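Long-range contacts in polysaccharide biosynthesis protein CapD (Bacillus thuringiensis HD-771, PDB 6BWC), which probably acts on UDP-N-acetylglucosamine with bound NADP(H), as a short-chain dehydrogenase-type enzyme of CMP-pseudaminic acid biosynthesis for flagellin glycosylation: residues L24-Q29 and A210-I215; E30-V35 and N56-Y61; V125-N130 and T165-G170; A131-T136 and L275-E280. The protein carries 2 engineered substitutions. All blocks are in the same frame, centred on the assembly; numbering follows the deposited sequence.

Overall arrangement
Three of the contacts lie in the Rossmann-type core and the fourth joins two loops, linked to strand 163-169 by Arg-168. Interaction 2 pairs the outer strand 59-63 with strand 34-39, and interaction 3 pairs two central strands of the same sheet, their centres about 24 Å apart. Interaction 1 joins helices 18-29 and 207-220, which lie on this sheet, and touches interactions 2 and 3, with Leu-28 on Ile-59 and Thr-214 on Phe-169. Interaction 3 lines the ligand pockets, with residues of both the NADP and the UDP-N-acetylglucosamine site, whereas the side chain of Thr-211 of interaction 1 is about 9 Å from NADP. Interaction 4 is centred about 12 Å from interaction 3 and about 37 Å from interaction 2.

Interaction 1 of 4, residues L24-Q29 and A210-I215; sequences LSNVLQ and ATMLTI
Segment 24-29 of helix 18-29 turns Asn-26 toward Thr-211 and Ile-215 of segment 210-215 on helix 207-220, the two short axes coming within 10.7 Å and diverging by 56°, so that contact is confined to a few side chains. Asn-26 is the hub. Its CB meets Ile-215 CD1 at 3.5 Å, and its CG lies 4.0 Å from Thr-211 CG2, the two side chains crossing at about a right angle. The amide is not spent on the neighbouring helix: ND2 bonds to Ser-22 O one turn back, which ties the polar end to its own helix while the aliphatic root packs. Thr-211 OG1 goes to Leu-207 O and makes a weak bond to Ser-22 OG of helix 18-29, while its methyl faces Asn-26. Ile-215 suits its buried place because its CG1-CD1 arm is extended (chi2 163°) and carries CD1 to Asn-26 and within 4.4 Å of Val-27 CG2. Met-212, exposed and bent at chi2 and chi3, brings SD to 4.0 Å from Asn-26 OD1. Both helices lean on the central sheet: Leu-24, Val-27 and Leu-28 cover Val-35 of strand 34-39, while Leu-213 and Thr-214 rest on Val-167 and Phe-169 of strand 163-169.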
loop_
_atom_site.group_PDB
_atom_site.type_symbol
_atom_site.label_atom_id
_atom_site.label_comp_id
_atom_site.label_asym_id
_atom_site.label_seq_id
_atom_site.Cartn_x
_atom_site.Cartn_y
_atom_site.Cartn_z
ATOM N N LEU C 24 -25.185 8.278 20.886
ATOM C CA LEU C 24 -26.151 8.325 19.770
ATOM C C LEU C 24 -27.508 8.821 20.201
ATOM O O LEU C 24 -28.027 9.777 19.624
ATOM C CB LEU C 24 -26.321 6.934 19.129
ATOM C CG LEU C 24 -27.398 6.728 18.072
ATOM C CD1 LEU C 24 -27.344 7.858 17.052
ATOM C CD2 LEU C 24 -27.222 5.379 17.393
ATOM N N SER C 25 -28.077 8.157 21.202
ATOM C CA SER C 25 -29.396 8.525 21.695
ATOM C C SER C 25 -29.388 9.897 22.397
ATOM O O SER C 25 -30.369 10.631 22.326
ATOM C CB SER C 25 -29.967 7.431 22.597
ATOM O OG SER C 25 -29.021 7.039 23.569
ATOM N N ASN C 26 -28.283 10.278 23.026
ATOM C CA ASN C 26 -28.242 11.575 23.704
ATOM C C ASN C 26 -28.166 12.672 22.674
ATOM O O ASN C 26 -28.906 13.638 22.771
ATOM C CB ASN C 26 -27.102 11.672 24.735
ATOM C CG ASN C 26 -27.437 10.958 26.070
ATOM O OD1 ASN C 26 -27.434 11.581 27.130
ATOM N ND2 ASN C 26 -27.714 9.648 26.016
ATOM N N VAL C 27 -27.315 12.486 21.666
ATOM C CA VAL C 27 -27.210 13.417 20.537
ATOM C C VAL C 27 -28.518 13.485 19.761
ATOM O O VAL C 27 -28.859 14.527 19.240
ATOM C CB VAL C 27 -25.993 13.090 19.600
ATOM C CG1 VAL C 27 -26.145 13.665 18.184
ATOM C CG2 VAL C 27 -24.694 13.599 20.205
ATOM N N LEU C 28 -29.243 12.378 19.695
ATOM C CA LEU C 28 -30.518 12.333 18.959
ATOM C C LEU C 28 -31.626 13.225 19.542
ATOM O O LEU C 28 -32.472 13.703 18.792
ATOM C CB LEU C 28 -31.029 10.879 18.788
ATOM C CG LEU C 28 -30.487 10.058 17.595
ATOM C CD1 LEU C 28 -30.947 8.609 17.645
ATOM C CD2 LEU C 28 -30.877 10.659 16.251
ATOM N N GLN C 29 -31.623 13.457 20.853
ATOM C CA GLN C 29 -32.638 14.324 21.472
ATOM C C GLN C 29 -32.415 15.826 21.251
ATOM O O GLN C 29 -33.366 16.597 21.393
ATOM C CB GLN C 29 -32.811 14.003 22.960
ATOM C CG GLN C 29 -33.758 12.831 23.192
ATOM C CD GLN C 29 -33.558 12.164 24.540
ATOM O OE1 GLN C 29 -32.966 12.749 25.463
ATOM N NE2 GLN C 29 -34.048 10.923 24.667
ATOM N N ALA C 210 -20.002 8.795 31.602
ATOM C CA ALA C 210 -19.152 8.637 30.414
ATOM C C ALA C 210 -19.722 9.372 29.228
ATOM O O ALA C 210 -19.029 10.131 28.579
ATOM C CB ALA C 210 -18.954 7.158 30.074
ATOM N N THR C 211 -20.989 9.139 28.953
ATOM C CA THR C 211 -21.687 9.842 27.873
ATOM C C THR C 211 -21.634 11.400 28.001
ATOM O O THR C 211 -21.278 12.090 27.025
ATOM C CB THR C 211 -23.155 9.363 27.766
ATOM O OG1 THR C 211 -23.235 7.965 28.058
ATOM C CG2 THR C 211 -23.702 9.596 26.376
ATOM N N MET C 212 -21.957 11.929 29.187
ATOM C CA MET C 212 -22.008 13.378 29.413
ATOM C C MET C 212 -20.644 14.015 29.392
ATOM O O MET C 212 -20.490 15.133 28.905
ATOM C CB MET C 212 -22.713 13.734 30.729
ATOM C CG MET C 212 -24.214 13.496 30.736
ATOM S SD MET C 212 -25.064 14.004 29.218
ATOM C CE MET C 212 -24.562 15.743 29.142
ATOM N N LEU C 213 -19.656 13.306 29.920
ATOM C CA LEU C 213 -18.267 13.763 29.866
ATOM C C LEU C 213 -17.876 14.054 28.423
ATOM O O LEU C 213 -17.440 15.158 28.108
ATOM C CB LEU C 213 -17.333 12.707 30.484
ATOM C CG LEU C 213 -15.837 13.059 30.569
ATOM C CD1 LEU C 213 -15.634 14.341 31.378
ATOM C CD2 LEU C 213 -14.958 11.928 31.126
ATOM N N THR C 214 -18.083 13.060 27.554
ATOM C CA THR C 214 -17.735 13.153 26.130
ATOM C C THR C 214 -18.523 14.255 25.398
ATOM O O THR C 214 -17.928 15.146 24.770
ATOM C CB THR C 214 -17.945 11.804 25.389
ATOM O OG1 THR C 214 -17.627 10.691 26.241
ATOM C CG2 THR C 214 -17.064 11.739 24.129
ATOM N N ILE C 215 -19.849 14.203 25.502
ATOM C CA ILE C 215 -20.711 15.246 24.936
ATOM C C ILE C 215 -20.334 16.682 25.418
ATOM O O ILE C 215 -20.246 17.598 24.581
ATOM C CB ILE C 215 -22.205 14.888 25.145
ATOM C CG1 ILE C 215 -22.622 13.844 24.124
ATOM C CG2 ILE C 215 -23.109 16.101 25.002
ATOM C CD1 ILE C 215 -23.898 13.121 24.469
#

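Interaction 2 of 4, residues E30-V35 and N56-Y61; sequences EKPKVV and NRNIRY
Asn-58 reaches across to the turn ahead of strand 34-39. Its CB sits 3.4 Å from Lys-33 O. CG is tucked between the backbone N and the carbonyl carbon (chi1 58°), which swings the amide toward Pro-32; ND2 lies 3.7 Å from Pro-32 CD and donates a weak but straight hydrogen bond to Pro-32 O, 3.4 Å away. An asparagine suits this place: its short stem packs, and its N-H end can reach a carbonyl, though only weakly. Its backbone opens the pairing of a beta-alpha-beta crossover, two parallel neighbouring strands, 34-39 and 59-63, connected through helix 42-51. Val-35 N bonds to Asn-58 O at 2.7 Å, and Arg-60 N to Val-35 O at 2.9 Å, bracketing Ile-59, the partner of Val-35. Those two beta-branched residues share one face, where Val-35 packs on Leu-24 and Val-27 and Ile-59 on Leu-28, all of helix 18-29. On the other face Val-34 CG2 touches Arg-60 CG at 3.6 Å, the arginine supplying its aliphatic stem and the two side chains crossing at about a right angle.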
loop_
_atom_site.group_PDB
_atom_site.type_symbol
_atom_site.label_atom_id
_atom_site.label_comp_id
_atom_site.label_asym_id
_atom_site.label_seq_id
_atom_site.Cartn_x
_atom_site.Cartn_y
_atom_site.Cartn_z
ATOM N N GLU C 30 -31.199 16.249 20.901
ATOM C CA GLU C 30 -30.995 17.624 20.408
ATOM C C GLU C 30 -31.359 17.823 18.920
ATOM O O GLU C 30 -31.270 18.934 18.383
ATOM C CB GLU C 30 -29.570 18.078 20.664
ATOM C CG GLU C 30 -29.300 18.381 22.124
ATOM C CD GLU C 30 -27.833 18.571 22.408
ATOM O OE1 GLU C 30 -27.122 19.100 21.531
ATOM O OE2 GLU C 30 -27.395 18.192 23.505
ATOM N N LYS C 31 -31.766 16.744 18.261
ATOM C CA LYS C 31 -32.459 16.815 16.979
ATOM C C LYS C 31 -31.544 17.350 15.858
ATOM O O LYS C 31 -31.759 18.426 15.341
ATOM C CB LYS C 31 -33.749 17.634 17.150
ATOM C CG LYS C 31 -34.874 17.255 16.191
ATOM C CD LYS C 31 -35.701 16.078 16.696
ATOM C CE LYS C 31 -36.738 16.470 17.746
ATOM N NZ LYS C 31 -37.366 15.288 18.443
ATOM N N PRO C 32 -30.502 16.588 15.495
ATOM C CA PRO C 32 -29.534 16.975 14.470
ATOM C C PRO C 32 -29.991 16.605 13.087
ATOM O O PRO C 32 -30.930 15.815 12.948
ATOM C CB PRO C 32 -28.326 16.108 14.815
ATOM C CG PRO C 32 -28.940 14.828 15.278
ATOM C CD PRO C 32 -30.204 15.233 16.003
ATOM N N LYS C 33 -29.302 17.110 12.076
ATOM C CA LYS C 33 -29.710 16.803 10.724
ATOM C C LYS C 33 -29.602 15.315 10.456
ATOM O O LYS C 33 -30.583 14.697 10.044
ATOM C CB LYS C 33 -28.929 17.567 9.663
ATOM C CG LYS C 33 -29.455 17.277 8.243
ATOM C CD LYS C 33 -29.296 18.456 7.288
ATOM C CE LYS C 33 -30.355 18.463 6.192
ATOM N NZ LYS C 33 -30.363 19.783 5.495
ATOM N N VAL C 34 -28.413 14.769 10.697
ATOM C CA VAL C 34 -28.163 13.334 10.594
ATOM C C VAL C 34 -27.127 12.962 11.630
ATOM O O VAL C 34 -26.314 13.795 11.996
ATOM C CB VAL C 34 -27.697 12.925 9.172
ATOM C CG1 VAL C 34 -26.282 13.402 8.866
ATOM C CG2 VAL C 34 -27.776 11.433 8.989
ATOM N N VAL C 35 -27.196 11.727 12.117
ATOM C CA VAL C 35 -26.133 11.110 12.904
ATOM C C VAL C 35 -25.722 9.883 12.132
ATOM O O VAL C 35 -26.582 9.127 11.705
ATOM C CB VAL C 35 -26.620 10.629 14.296
ATOM C CG1 VAL C 35 -25.454 10.072 15.123
ATOM C CG2 VAL C 35 -27.315 11.764 15.053
ATOM N N ASN C 56 -35.181 5.753 13.559
ATOM C CA ASN C 56 -34.318 5.747 12.360
ATOM C C ASN C 56 -34.910 6.551 11.233
ATOM O O ASN C 56 -35.863 6.112 10.575
ATOM C CB ASN C 56 -34.108 4.336 11.793
ATOM C CG ASN C 56 -33.023 3.565 12.489
ATOM O OD1 ASN C 56 -32.192 4.118 13.198
ATOM N ND2 ASN C 56 -33.026 2.260 12.278
ATOM N N ARG C 57 -34.318 7.709 10.994
ATOM C CA ARG C 57 -34.682 8.551 9.852
ATOM C C ARG C 57 -33.681 9.676 9.710
ATOM O O ARG C 57 -33.358 10.052 8.595
ATOM C CB ARG C 57 -36.117 9.100 9.950
ATOM C CG ARG C 57 -36.463 9.718 11.295
ATOM C CD ARG C 57 -37.921 10.163 11.386
ATOM N NE ARG C 57 -38.059 11.273 12.339
ATOM C CZ ARG C 57 -37.992 11.170 13.673
ATOM N NH1 ARG C 57 -37.805 9.997 14.283
ATOM N NH2 ARG C 57 -38.119 12.266 14.415
ATOM N N ASN C 58 -33.215 10.215 10.841
ATOM C CA ASN C 58 -31.994 11.035 10.892
ATOM C C ASN C 58 -30.719 10.240 11.293
ATOM O O ASN C 58 -29.733 10.832 11.727
ATOM C CB ASN C 58 -32.222 12.299 11.769
ATOM C CG ASN C 58 -32.643 11.983 13.218
ATOM O OD1 ASN C 58 -33.186 10.905 13.530
ATOM N ND2 ASN C 58 -32.398 12.942 14.111
ATOM N N ILE C 59 -30.737 8.912 11.104
ATOM C CA ILE C 59 -29.614 8.017 11.407
ATOM C C ILE C 59 -29.184 7.300 10.147
ATOM O O ILE C 59 -30.024 6.861 9.385
ATOM C CB ILE C 59 -30.008 6.933 12.418
ATOM C CG1 ILE C 59 -30.592 7.585 13.675
ATOM C CG2 ILE C 59 -28.809 6.058 12.770
ATOM C CD1 ILE C 59 -30.911 6.632 14.811
ATOM N N ARG C 60 -27.884 7.167 9.929
ATOM C CA ARG C 60 -27.353 6.380 8.810
ATOM C C ARG C 60 -26.421 5.291 9.335
ATOM O O ARG C 60 -25.777 5.480 10.349
ATOM C CB ARG C 60 -26.610 7.281 7.827
ATOM C CG ARG C 60 -27.451 8.369 7.137
ATOM C CD ARG C 60 -28.484 7.820 6.158
ATOM N NE ARG C 60 -29.825 8.009 6.696
ATOM C CZ ARG C 60 -30.676 8.985 6.369
ATOM N NH1 ARG C 60 -30.389 9.889 5.434
ATOM N NH2 ARG C 60 -31.854 9.054 6.982
ATOM N N TYR C 61 -26.358 4.147 8.659
ATOM C CA TYR C 61 -25.561 3.012 9.146
ATOM C C TYR C 61 -24.417 2.617 8.177
ATOM O O TYR C 61 -24.603 1.814 7.262
ATOM C CB TYR C 61 -26.495 1.835 9.459
ATOM C CG TYR C 61 -27.471 2.125 10.581
ATOM C CD1 TYR C 61 -27.133 1.880 11.893
ATOM C CD2 TYR C 61 -28.734 2.652 10.319
ATOM C CE1 TYR C 61 -28.012 2.162 12.913
ATOM C CE2 TYR C 61 -29.629 2.934 11.337
ATOM C CZ TYR C 61 -29.262 2.686 12.636
ATOM O OH TYR C 61 -30.123 2.960 13.670
#

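Interaction 3 of 4, residues V125-N130 and T165-G170; sequences VFTSSN and TSVRFG. Engineered in segment 125-130: Asn-130 (natural residue Asp). With NAP (NADP nicotinamide-adenine-dinucleotide phosphate), chain N.
Thr-165 O accepts from Phe-126 N at 2.8 Å, the first bond of a parallel pair that closes the beta-alpha-beta unit of strand 123-129, helix 138-156 and strand 163-169 in the Rossmann-type sheet. Ser-166 then sets OG at the edge of the Phe-126 ring, 3.6 Å from CD2. Val-167 N binds Phe-126 O at 2.9 Å, its apolar side chain packing beside Val-125. Arg-168 lies on the face of Ser-128, with CG 3.3 Å from Ser-129 O; its guanidinium runs on to a salt bridge with Glu-147, which probably helps to balance its buried charge. Phe-169 turns to the opposite face, toward NADP: CB adjoins the nicotinamide and C6N lies at the ring edge, 3.6 Å from CD1. Ser-129 joins it from strand 123-129, its OG probably hydrogen-bonded to O4' of the UDP-sugar, although the modelled approach is doubtfully short. Beyond the strands, Asn-130, an engineered residue, gives its N-H to Phe-169 O at 2.9 Å and places OD1 3.3 Å from Gly-170 CA.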
loop_
_atom_site.group_PDB
_atom_site.type_symbol
_atom_site.label_atom_id
_atom_site.label_comp_id
_atom_site.label_asym_id
_atom_site.label_seq_id
_atom_site.Cartn_x
_atom_site.Cartn_y
_atom_site.Cartn_z
ATOM N N VAL C 125 -13.558 14.473 19.277
ATOM C CA VAL C 125 -13.314 14.036 20.651
ATOM C C VAL C 125 -12.802 12.613 20.616
ATOM O O VAL C 125 -13.516 11.717 20.187
ATOM C CB VAL C 125 -14.587 14.113 21.500
ATOM C CG1 VAL C 125 -14.384 13.439 22.853
ATOM C CG2 VAL C 125 -14.989 15.575 21.675
ATOM N N PHE C 126 -11.556 12.428 21.034
ATOM C CA PHE C 126 -10.994 11.105 21.223
ATOM C C PHE C 126 -11.345 10.615 22.631
ATOM O O PHE C 126 -11.377 11.388 23.615
ATOM C CB PHE C 126 -9.474 11.109 21.019
ATOM C CG PHE C 126 -8.823 9.770 21.272
ATOM C CD1 PHE C 126 -9.217 8.650 20.551
ATOM C CD2 PHE C 126 -7.810 9.629 22.213
ATOM C CE1 PHE C 126 -8.639 7.410 20.770
ATOM C CE2 PHE C 126 -7.223 8.395 22.445
ATOM C CZ PHE C 126 -7.647 7.282 21.727
ATOM N N THR C 127 -11.576 9.319 22.717
ATOM C CA THR C 127 -12.013 8.684 23.925
ATOM C C THR C 127 -10.861 7.794 24.389
ATOM O O THR C 127 -10.677 6.672 23.888
ATOM C CB THR C 127 -13.320 7.949 23.609
ATOM O OG1 THR C 127 -14.405 8.849 23.842
ATOM C CG2 THR C 127 -13.516 6.773 24.434
ATOM N N SER C 128 -10.065 8.327 25.326
ATOM C CA SER C 128 -8.912 7.605 25.919
ATOM C C SER C 128 -9.363 6.915 27.179
ATOM O O SER C 128 -10.514 7.075 27.591
ATOM C CB SER C 128 -7.755 8.556 26.267
ATOM O OG SER C 128 -6.614 7.838 26.703
ATOM N N SER C 129 -8.443 6.149 27.772
ATOM C CA SER C 129 -8.604 5.547 29.102
ATOM C C SER C 129 -7.623 6.140 30.114
ATOM O O SER C 129 -6.601 6.712 29.742
ATOM C CB SER C 129 -8.351 4.051 29.018
ATOM O OG SER C 129 -8.205 3.498 30.314
ATOM N N ASN C 130 -7.918 5.961 31.402
ATOM C CA ASN C 130 -6.962 6.301 32.439
ATOM C C ASN C 130 -5.807 5.270 32.486
ATOM O O ASN C 130 -4.849 5.406 33.250
ATOM C CB ASN C 130 -7.662 6.667 33.793
ATOM C CG ASN C 130 -8.414 5.505 34.506
ATOM O OD1 ASN C 130 -9.395 5.758 35.215
ATOM N ND2 ASN C 130 -7.946 4.271 34.376
ATOM N N THR C 165 -9.614 17.058 20.838
ATOM C CA THR C 165 -9.666 16.979 22.290
ATOM C C THR C 165 -9.759 15.540 22.740
ATOM O O THR C 165 -10.387 14.719 22.077
ATOM C CB THR C 165 -10.920 17.678 22.855
ATOM O OG1 THR C 165 -11.276 18.802 22.042
ATOM C CG2 THR C 165 -10.677 18.133 24.264
ATOM N N SER C 166 -9.184 15.258 23.903
ATOM C CA SER C 166 -9.312 13.962 24.531
ATOM C C SER C 166 -10.153 14.030 25.810
ATOM O O SER C 166 -10.108 14.984 26.574
ATOM C CB SER C 166 -7.926 13.405 24.826
ATOM O OG SER C 166 -7.340 12.936 23.629
ATOM N N VAL C 167 -10.936 12.992 26.018
ATOM C CA VAL C 167 -11.678 12.765 27.246
ATOM C C VAL C 167 -10.916 11.584 27.865
ATOM O O VAL C 167 -9.998 11.090 27.215
ATOM C CB VAL C 167 -13.154 12.535 26.855
ATOM C CG1 VAL C 167 -13.756 11.303 27.463
ATOM C CG2 VAL C 167 -13.966 13.763 27.186
ATOM N N ARG C 168 -11.200 11.150 29.095
ATOM C CA ARG C 168 -10.401 10.060 29.699
ATOM C C ARG C 168 -11.187 9.327 30.769
ATOM O O ARG C 168 -11.464 9.856 31.845
ATOM C CB ARG C 168 -9.083 10.623 30.257
ATOM C CG ARG C 168 -7.897 9.659 30.364
ATOM C CD ARG C 168 -6.746 10.311 31.158
ATOM N NE ARG C 168 -5.678 10.926 30.346
ATOM C CZ ARG C 168 -4.624 11.607 30.827
ATOM N NH1 ARG C 168 -4.458 11.813 32.127
ATOM N NH2 ARG C 168 -3.707 12.093 30.009
ATOM N N PHE C 169 -11.544 8.094 30.451
ATOM C CA PHE C 169 -12.517 7.318 31.231
ATOM C C PHE C 169 -11.852 6.412 32.270
ATOM O O PHE C 169 -10.674 6.032 32.142
ATOM C CB PHE C 169 -13.341 6.369 30.314
ATOM C CG PHE C 169 -14.190 7.036 29.250
ATOM C CD1 PHE C 169 -14.483 6.337 28.085
ATOM C CD2 PHE C 169 -14.722 8.308 29.400
ATOM C CE1 PHE C 169 -15.281 6.887 27.092
ATOM C CE2 PHE C 169 -15.523 8.864 28.408
ATOM C CZ PHE C 169 -15.795 8.154 27.247
ATOM N N GLY C 170 -12.647 6.020 33.260
ATOM C CA GLY C 170 -12.365 4.820 34.045
ATOM C C GLY C 170 -13.429 3.787 33.786
ATOM O O GLY C 170 -14.303 3.993 32.966
HETATM P PA NAP N . -17.157 -1.314 22.780
HETATM O O1A NAP N . -18.514 -1.627 23.343
HETATM O O2A NAP N . -16.288 -2.481 22.456
HETATM O O5B NAP N . -17.298 -0.381 21.497
HETATM C C5B NAP N . -16.328 -0.465 20.449
HETATM C C4B NAP N . -16.908 0.142 19.175
HETATM O O4B NAP N . -15.939 0.278 18.138
HETATM C C3B NAP N . -17.962 -0.768 18.604
HETATM O O3B NAP N . -18.893 0.109 17.978
HETATM C C2B NAP N . -17.191 -1.614 17.624
HETATM O O2B NAP N . -18.106 -2.202 16.722
HETATM C C1B NAP N . -16.235 -0.580 17.028
HETATM N N9A NAP N . -14.926 -1.007 16.424
HETATM C C8A NAP N . -13.960 -1.844 16.903
HETATM N N7A NAP N . -12.887 -1.942 16.046
HETATM C C5A NAP N . -13.163 -1.146 14.999
HETATM C C6A NAP N . -12.514 -0.756 13.722
HETATM N N6A NAP N . -11.315 -1.233 13.361
HETATM N N1A NAP N . -13.149 0.108 12.913
HETATM C C2A NAP N . -14.355 0.622 13.212
HETATM N N3A NAP N . -15.013 0.314 14.342
HETATM C C4A NAP N . -14.489 -0.539 15.257
HETATM O O3 NAP N . -16.321 -0.304 23.721
HETATM P PN NAP N . -16.894 0.818 24.740
HETATM O O1N NAP N . -18.114 1.530 24.173
HETATM O O2N NAP N . -16.922 0.236 26.120
HETATM O O5D NAP N . -15.667 1.827 24.808
HETATM C C5D NAP N . -15.576 2.853 23.851
HETATM C C4D NAP N . -14.263 3.611 24.022
HETATM O O4D NAP N . -14.116 3.926 25.413
HETATM C C3D NAP N . -12.962 2.912 23.588
HETATM O O3D NAP N . -12.194 3.831 22.806
HETATM C C2D NAP N . -12.236 2.581 24.870
HETATM O O2D NAP N . -10.814 2.667 24.739
HETATM C C1D NAP N . -12.772 3.650 25.824
HETATM N N1N NAP N . -12.760 3.277 27.243
HETATM C C2N NAP N . -13.669 2.387 27.674
HETATM C C3N NAP N . -13.755 1.964 28.988
HETATM C C7N NAP N . -14.743 0.951 29.454
HETATM O O7N NAP N . -14.622 0.507 30.597
HETATM N N7N NAP N . -15.719 0.504 28.660
HETATM C C4N NAP N . -12.829 2.550 29.990
HETATM C C5N NAP N . -11.874 3.502 29.411
HETATM C C6N NAP N . -11.887 3.850 28.072
HETATM P P2B NAP N . -17.696 -3.462 15.805
HETATM O O1X NAP N . -19.074 -3.858 15.310
HETATM O O2X NAP N . -16.855 -2.903 14.678
HETATM O O3X NAP N . -16.966 -4.473 16.721
#

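Interaction 4 of 4, residues A131-T136 and L275-E280; sequences AAISPT and LMTHDE. Engineered in segment 131-136: Ala-131 (natural residue Lys).
Ile-133 and Thr-277 are brought together by their first torsions. With chi1 at -72°, Ile-133 holds CG1 anti to the carbonyl carbon and CG2 anti to the backbone N, placing the two branches side by side along the opposing backbone: CG1 lies 3.7 Å from Met-276 CA and CG2 3.7 Å from Thr-277 N. Thr-277, with chi1 at 51°, has OG1 between its N and carbonyl carbon, which puts its methyl on Ile-133 and Ser-134: CG2 lies 3.8 Å from Ile-133 CG2 and touches Ser-134 OG. A branched aliphatic residue fits here, since its two branches lie on neighbouring backbone atoms. The other branch of Thr-277 completes an ST motif. Its OG1 accepts from Glu-280 N at 3.3 Å, while Glu-280 OE1 returns to Thr-277 N with its anti lone pair, also at 3.3 Å, helping to hold the turn into residues 278-280, whose backbone angles are helical though the regular bonds are missing. Glu-280 OE2 salt-bridges Arg-168 of strand 163-169, which also bonds Leu-275 O. Engineered Ala-131 touches the UDP-sugar, and Lys-270 binds the carbonyls of Ile-133 and Ser-134. Ser-134 and Pro-135 pack on the same residues of the second subunit.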
loop_
_atom_site.group_PDB
_atom_site.type_symbol
_atom_site.label_atom_id
_atom_site.label_comp_id
_atom_site.label_asym_id
_atom_site.label_seq_id
_atom_site.Cartn_x
_atom_site.Cartn_y
_atom_site.Cartn_z
ATOM N N ALA C 131 -5.905 4.232 31.657
ATOM C CA ALA C 131 -4.792 3.301 31.405
ATOM C C ALA C 131 -3.557 3.923 30.741
ATOM O O ALA C 131 -2.468 3.385 30.830
ATOM C CB ALA C 131 -5.279 2.128 30.561
ATOM N N ALA C 132 -3.739 5.049 30.068
ATOM C CA ALA C 132 -2.643 5.751 29.410
ATOM C C ALA C 132 -1.624 6.349 30.370
ATOM O O ALA C 132 -0.611 6.860 29.908
ATOM C CB ALA C 132 -3.208 6.866 28.529
ATOM N N ILE C 133 -1.893 6.324 31.680
ATOM C CA ILE C 133 -1.037 6.964 32.649
ATOM C C ILE C 133 -0.078 5.932 33.197
ATOM O O ILE C 133 -0.495 5.001 33.869
ATOM C CB ILE C 133 -1.838 7.600 33.792
ATOM C CG1 ILE C 133 -2.566 8.848 33.290
ATOM C CG2 ILE C 133 -0.915 8.044 34.915
ATOM C CD1 ILE C 133 -3.641 8.580 32.279
ATOM N N SER C 134 1.217 6.121 32.925
ATOM C CA SER C 134 2.237 5.226 33.432
ATOM C C SER C 134 1.768 3.774 33.233
ATOM O O SER C 134 1.598 3.044 34.202
ATOM C CB SER C 134 2.493 5.563 34.911
ATOM O OG SER C 134 2.707 6.960 35.088
ATOM N N PRO C 135 1.521 3.372 31.962
ATOM C CA PRO C 135 0.938 2.072 31.656
ATOM C C PRO C 135 1.873 0.875 31.797
ATOM O O PRO C 135 3.082 0.991 31.616
ATOM C CB PRO C 135 0.522 2.222 30.193
ATOM C CG PRO C 135 1.487 3.205 29.629
ATOM C CD PRO C 135 1.683 4.182 30.730
ATOM N N THR C 136 1.255 -0.266 32.104
ATOM C CA THR C 136 1.888 -1.573 32.277
ATOM C C THR C 136 1.413 -2.565 31.194
ATOM O O THR C 136 1.668 -3.783 31.287
ATOM C CB THR C 136 1.513 -2.131 33.658
ATOM O OG1 THR C 136 1.311 -1.050 34.560
ATOM C CG2 THR C 136 2.592 -3.008 34.229
ATOM N N LEU C 275 -5.694 8.926 37.233
ATOM C CA LEU C 275 -6.416 9.918 36.421
ATOM C C LEU C 275 -5.455 10.814 35.639
ATOM O O LEU C 275 -5.851 11.399 34.615
ATOM C CB LEU C 275 -7.283 10.820 37.311
ATOM C CG LEU C 275 -8.239 10.186 38.333
ATOM C CD1 LEU C 275 -8.792 11.266 39.252
ATOM C CD2 LEU C 275 -9.352 9.401 37.638
ATOM N N MET C 276 -4.232 10.958 36.176
ATOM C CA MET C 276 -3.138 11.756 35.581
ATOM C C MET C 276 -1.791 11.479 36.262
ATOM O O MET C 276 -1.727 11.119 37.429
ATOM C CB MET C 276 -3.433 13.265 35.624
ATOM C CG MET C 276 -3.781 13.832 36.987
ATOM S SD MET C 276 -4.463 15.498 36.830
ATOM C CE MET C 276 -5.664 15.504 38.134
ATOM N N THR C 277 -0.710 11.655 35.520
ATOM C CA THR C 277 0.611 11.646 36.119
ATOM C C THR C 277 0.711 12.784 37.140
ATOM O O THR C 277 -0.067 13.751 37.121
ATOM C CB THR C 277 1.706 11.829 35.051
ATOM O OG1 THR C 277 1.393 12.968 34.238
ATOM C CG2 THR C 277 1.805 10.586 34.167
ATOM N N HIS C 278 1.671 12.650 38.050
ATOM C CA HIS C 278 1.974 13.718 38.989
ATOM C C HIS C 278 2.289 15.018 38.241
ATOM O O HIS C 278 1.695 16.060 38.555
ATOM C CB HIS C 278 3.146 13.347 39.877
ATOM C CG HIS C 278 3.436 14.385 40.911
ATOM N ND1 HIS C 278 4.226 15.487 40.661
ATOM C CD2 HIS C 278 2.991 14.521 42.178
ATOM C CE1 HIS C 278 4.274 16.244 41.740
ATOM N NE2 HIS C 278 3.530 15.682 42.672
ATOM N N ASP C 279 3.217 14.922 37.265
ATOM C CA ASP C 279 3.577 16.010 36.296
ATOM C C ASP C 279 2.359 16.782 35.750
ATOM O O ASP C 279 2.338 18.010 35.768
ATOM C CB ASP C 279 4.409 15.411 35.136
ATOM C CG ASP C 279 4.882 16.454 34.099
ATOM O OD1 ASP C 279 4.668 16.161 32.900
ATOM O OD2 ASP C 279 5.480 17.508 34.456
ATOM N N GLU C 280 1.338 16.050 35.306
ATOM C CA GLU C 280 0.104 16.660 34.775
ATOM C C GLU C 280 -0.717 17.378 35.842
ATOM O O GLU C 280 -1.406 18.372 35.543
ATOM C CB GLU C 280 -0.762 15.601 34.099
ATOM C CG GLU C 280 -0.335 15.242 32.690
ATOM C CD GLU C 280 -1.244 14.197 32.085
ATOM O OE1 GLU C 280 -1.556 13.212 32.787
ATOM O OE2 GLU C 280 -1.660 14.377 30.921
#